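Local coordinates for protein alpha-14 giardin (Giardia lamblia, PDB 3CHJ) that may act as a calcium-regulated structural element that links the phospholipid bilayer to the underlying axoneme, as a member of the annexin family, at residues C279-Y282 and Y283-Y287; L228-Y231 and A232-A236. All coordinates share one frame; numbering follows the deposited sequence.

Interaction 1. Residues C279-Y282 and Y283-Y287; sequences CKYY and YKKVY
The Tyr281 ring meets Lys285 at an oblique angle, with Lys285 CD 3.8 Å from Tyr281 CE2, while Tyr282 CD2 sits in the plane of the same ring at its edge. On the neighbouring ring the relation is reversed: Tyr281 CD2 stands 3.7 Å above one face of Tyr282, over its centre. One turn further on, Tyr287 CD1 lies 3.8 Å above a face of the Tyr283 ring. Lys285 reaches Tyr281 because its CG is anti to the backbone N (chi1 -162°) and the chain runs on extended; it crosses the ring obliquely, touching it through CD, and carries NZ to the phenol oxygen, where Lys285 NZ gives a hydrogen bond of 3.2 Å to Tyr281 OH. The backbone keeps the regular i to i+4 bonding of an alpha helix: Tyr283 N gives a 2.8 Å bond to Cys279 O, and Val286 N bonds to Tyr282 O at 2.9 Å. Val286 CG2 also touches Tyr282 O, at 3.2 Å.

Lys280 turns to other partners, forming salt bridges with Asp292 and Glu312. Tyr283 is buried against Asn252 of helix 243-254 and meets Phe291 edge-to-face, whereas the Tyr281 and Lys285 pair lies on the exposed side of the helix. In the Tyr281-Lys285 and Tyr283-Tyr287 pairs, as in the backbone bonds, the spacing is the i to i+4 step of a short amphipathic helix, here helix 279-287 in the fourth repeat of a mainly helical annexin without strands.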
# COMPACT_ATOMS: atom_id res chain seq x y z
N CYS A 279 6.04 -9.55 -5.82
CA CYS A 279 4.89 -8.99 -6.54
C CYS A 279 4.76 -9.47 -7.98
O CYS A 279 3.67 -9.93 -8.39
CB CYS A 279 4.96 -7.47 -6.52
SG CYS A 279 3.56 -6.67 -7.38
N LYS A 280 5.83 -9.34 -8.77
CA LYS A 280 5.72 -9.74 -10.19
C LYS A 280 5.39 -11.23 -10.36
O LYS A 280 4.59 -11.60 -11.24
CB LYS A 280 6.97 -9.36 -10.99
CG LYS A 280 7.19 -7.85 -11.11
CD LYS A 280 8.24 -7.55 -12.22
CE LYS A 280 8.59 -6.06 -12.25
NZ LYS A 280 9.61 -5.72 -13.33
N TYR A 281 6.01 -12.06 -9.54
CA TYR A 281 5.72 -13.50 -9.56
C TYR A 281 4.24 -13.79 -9.28
O TYR A 281 3.58 -14.51 -10.05
CB TYR A 281 6.61 -14.19 -8.54
CG TYR A 281 6.27 -15.64 -8.34
CD1 TYR A 281 6.73 -16.60 -9.22
CD2 TYR A 281 5.46 -16.03 -7.28
CE1 TYR A 281 6.40 -17.94 -9.04
CE2 TYR A 281 5.12 -17.36 -7.09
CZ TYR A 281 5.60 -18.31 -7.97
OH TYR A 281 5.28 -19.64 -7.77
N TYR A 282 3.70 -13.23 -8.20
CA TYR A 282 2.30 -13.50 -7.88
C TYR A 282 1.37 -12.86 -8.89
O TYR A 282 0.32 -13.40 -9.17
CB TYR A 282 1.96 -13.08 -6.44
CG TYR A 282 2.60 -14.01 -5.45
CD1 TYR A 282 2.08 -15.28 -5.23
CD2 TYR A 282 3.76 -13.63 -4.76
CE1 TYR A 282 2.70 -16.15 -4.33
CE2 TYR A 282 4.38 -14.49 -3.86
CZ TYR A 282 3.85 -15.75 -3.65
OH TYR A 282 4.44 -16.61 -2.77
N TYR A 283 1.76 -11.71 -9.42
CA TYR A 283 0.96 -11.05 -10.45
C TYR A 283 0.67 -12.01 -11.62
O TYR A 283 -0.48 -12.17 -12.04
CB TYR A 283 1.65 -9.76 -10.95
CG TYR A 283 0.73 -8.98 -11.86
CD1 TYR A 283 -0.01 -7.89 -11.37
CD2 TYR A 283 0.55 -9.35 -13.20
CE1 TYR A 283 -0.90 -7.20 -12.19
CE2 TYR A 283 -0.35 -8.66 -14.02
CZ TYR A 283 -1.06 -7.59 -13.50
OH TYR A 283 -1.95 -6.90 -14.29
N LYS A 284 1.72 -12.65 -12.13
CA LYS A 284 1.55 -13.58 -13.26
C LYS A 284 0.80 -14.85 -12.84
O LYS A 284 -0.03 -15.37 -13.59
CB LYS A 284 2.91 -13.93 -13.85
CG LYS A 284 2.81 -14.81 -15.09
CD LYS A 284 4.13 -14.86 -15.82
CE LYS A 284 4.11 -15.92 -16.92
NZ LYS A 284 4.07 -17.30 -16.34
N LYS A 285 1.09 -15.32 -11.63
CA LYS A 285 0.50 -16.56 -11.14
C LYS A 285 -1.01 -16.39 -11.07
O LYS A 285 -1.74 -17.32 -11.42
CB LYS A 285 1.11 -16.92 -9.77
CG LYS A 285 0.90 -18.36 -9.37
CD LYS A 285 1.74 -18.71 -8.15
CE LYS A 285 1.58 -20.17 -7.75
NZ LYS A 285 2.45 -20.49 -6.58
N VAL A 286 -1.47 -15.20 -10.65
CA VAL A 286 -2.89 -14.95 -10.39
C VAL A 286 -3.61 -14.46 -11.65
O VAL A 286 -4.72 -14.89 -11.95
CB VAL A 286 -3.07 -13.94 -9.23
CG1 VAL A 286 -4.54 -13.63 -9.01
CG2 VAL A 286 -2.44 -14.49 -7.95
N TYR A 287 -2.96 -13.55 -12.40
CA TYR A 287 -3.62 -12.86 -13.52
C TYR A 287 -3.26 -13.41 -14.89
O TYR A 287 -3.86 -13.00 -15.89
CB TYR A 287 -3.39 -11.32 -13.47
CG TYR A 287 -3.87 -10.78 -12.15
CD1 TYR A 287 -2.96 -10.36 -11.18
CD2 TYR A 287 -5.23 -10.76 -11.85
CE1 TYR A 287 -3.41 -9.92 -9.93
CE2 TYR A 287 -5.68 -10.32 -10.63
CZ TYR A 287 -4.78 -9.90 -9.67
OH TYR A 287 -5.27 -9.48 -8.45

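Interaction 2. Residues L228-Y231 and A232-A236; sequences LDEY and AFKLA
An i to i+4 salt bridge, the classic surface pairing of an alpha helix, joins Glu230 and Lys234 on helix 227-241. Lys234 NZ is 3.1 Å from Glu230 OE2 and hydrogen-bonds to it from above the carboxylate plane, 42° out of it. The two chains lie side by side and point the same way, so the bridge has an apolar flank: Lys234 CE is 3.8 Å from Glu230 CG. Glu230 reaches this position with CG anti to the backbone N (chi1 -175°) and an extended chain, and Lys234 is likewise extended beyond its CG.

On a buried side of the helix, Tyr231 and Leu235 repeat the spacing without charge. Leu235 CB lies over one face of the tyrosine ring, and its CD2 is 3.9 Å from Tyr231 CE2. Elsewhere, Asp229 O lies in the plane of the Phe233 ring, at its edge, 3.3 Å from Phe233 CD2, and also accepts a 3.0 Å hydrogen bond from Phe233 N.

The phenol oxygen of Tyr231 is hydrogen-bonded to Asp106 and Ser250, and its ring makes a cation-pi contact with Arg264. Phe233 stacks on Phe225 and touches Val221 of helix 217-224, with Met144 of helix 144-154 beside it. Lys234 touches Glu222 of helix 217-224, and Leu235 packs on Ala246 of helix 243-254.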
# COMPACT_ATOMS: atom_id res chain seq x y z
N LEU A 228 -16.25 -0.66 -2.90
CA LEU A 228 -15.04 -0.44 -2.09
C LEU A 228 -15.02 -1.41 -0.92
O LEU A 228 -13.93 -1.80 -0.50
CB LEU A 228 -14.93 1.01 -1.60
CG LEU A 228 -13.64 1.42 -0.88
CD1 LEU A 228 -12.40 1.09 -1.70
CD2 LEU A 228 -13.67 2.93 -0.55
N ASP A 229 -16.18 -1.82 -0.40
CA ASP A 229 -16.17 -2.89 0.62
C ASP A 229 -15.41 -4.09 0.11
O ASP A 229 -14.61 -4.70 0.84
CB ASP A 229 -17.58 -3.41 0.93
CG ASP A 229 -18.42 -2.48 1.78
OD1 ASP A 229 -17.91 -1.47 2.30
OD2 ASP A 229 -19.60 -2.82 1.95
N GLU A 230 -15.73 -4.52 -1.12
CA GLU A 230 -15.10 -5.71 -1.68
C GLU A 230 -13.59 -5.54 -1.87
O GLU A 230 -12.82 -6.43 -1.52
CB GLU A 230 -15.76 -6.08 -3.00
CG GLU A 230 -15.25 -7.36 -3.59
CD GLU A 230 -15.89 -7.71 -4.90
OE1 GLU A 230 -16.73 -6.91 -5.40
OE2 GLU A 230 -15.55 -8.78 -5.46
N TYR A 231 -13.17 -4.39 -2.38
CA TYR A 231 -11.75 -4.12 -2.54
C TYR A 231 -11.06 -4.16 -1.17
O TYR A 231 -10.00 -4.80 -1.01
CB TYR A 231 -11.56 -2.75 -3.20
CG TYR A 231 -10.11 -2.38 -3.29
CD1 TYR A 231 -9.30 -2.89 -4.31
CD2 TYR A 231 -9.55 -1.53 -2.36
CE1 TYR A 231 -7.93 -2.56 -4.37
CE2 TYR A 231 -8.18 -1.19 -2.41
CZ TYR A 231 -7.39 -1.71 -3.44
OH TYR A 231 -6.05 -1.38 -3.50
N ALA A 232 -11.65 -3.49 -0.18
CA ALA A 232 -11.06 -3.37 1.15
C ALA A 232 -10.89 -4.74 1.81
O ALA A 232 -9.82 -5.04 2.32
CB ALA A 232 -11.87 -2.46 2.02
N PHE A 233 -11.93 -5.57 1.79
CA PHE A 233 -11.81 -6.89 2.45
C PHE A 233 -10.91 -7.84 1.68
O PHE A 233 -10.21 -8.67 2.29
CB PHE A 233 -13.18 -7.48 2.77
CG PHE A 233 -13.80 -6.89 4.00
CD1 PHE A 233 -13.67 -7.56 5.23
CD2 PHE A 233 -14.47 -5.68 3.95
CE1 PHE A 233 -14.23 -7.01 6.41
CE2 PHE A 233 -15.02 -5.12 5.12
CZ PHE A 233 -14.92 -5.80 6.34
N LYS A 234 -10.91 -7.74 0.35
CA LYS A 234 -9.94 -8.53 -0.44
C LYS A 234 -8.51 -8.08 -0.11
O LYS A 234 -7.61 -8.91 0.06
CB LYS A 234 -10.19 -8.35 -1.93
CG LYS A 234 -11.38 -9.11 -2.48
CD LYS A 234 -11.53 -8.79 -3.96
CE LYS A 234 -12.50 -9.76 -4.58
NZ LYS A 234 -12.62 -9.57 -6.06
N LEU A 235 -8.31 -6.76 -0.03
CA LEU A 235 -6.97 -6.22 0.23
C LEU A 235 -6.49 -6.65 1.62
O LEU A 235 -5.34 -7.09 1.75
CB LEU A 235 -6.98 -4.70 0.07
CG LEU A 235 -5.60 -4.06 0.28
CD1 LEU A 235 -4.62 -4.53 -0.77
CD2 LEU A 235 -5.71 -2.53 0.31
N ALA A 236 -7.37 -6.57 2.63
CA ALA A 236 -7.04 -6.99 4.00
C ALA A 236 -6.74 -8.48 4.00
O ALA A 236 -5.76 -8.92 4.62
CB ALA A 236 -8.17 -6.68 4.96

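Overall arrangement
Interaction 2 comes first along the chain, on helix 227-241, and interaction 1 follows on helix 279-287; their centres lie about 19 Å apart and their nearest atoms about 8 Å, without touching. Helix 243-254 touches both, for Phe249 is met by Tyr231 and Lys234 of interaction 2 and by Tyr287 of interaction 1. Each is local pairing on its own helix of a mainly helical annexin chain. In interaction 2 the Asp229 side chain is about 11 Å from the bound calcium ion, and its helix directly follows helix 217-224, whose Glu224 belongs to the metal site. Packing on helix 243-254 probably connects this calcium-binding region with the fourth repeat, which holds interaction 1.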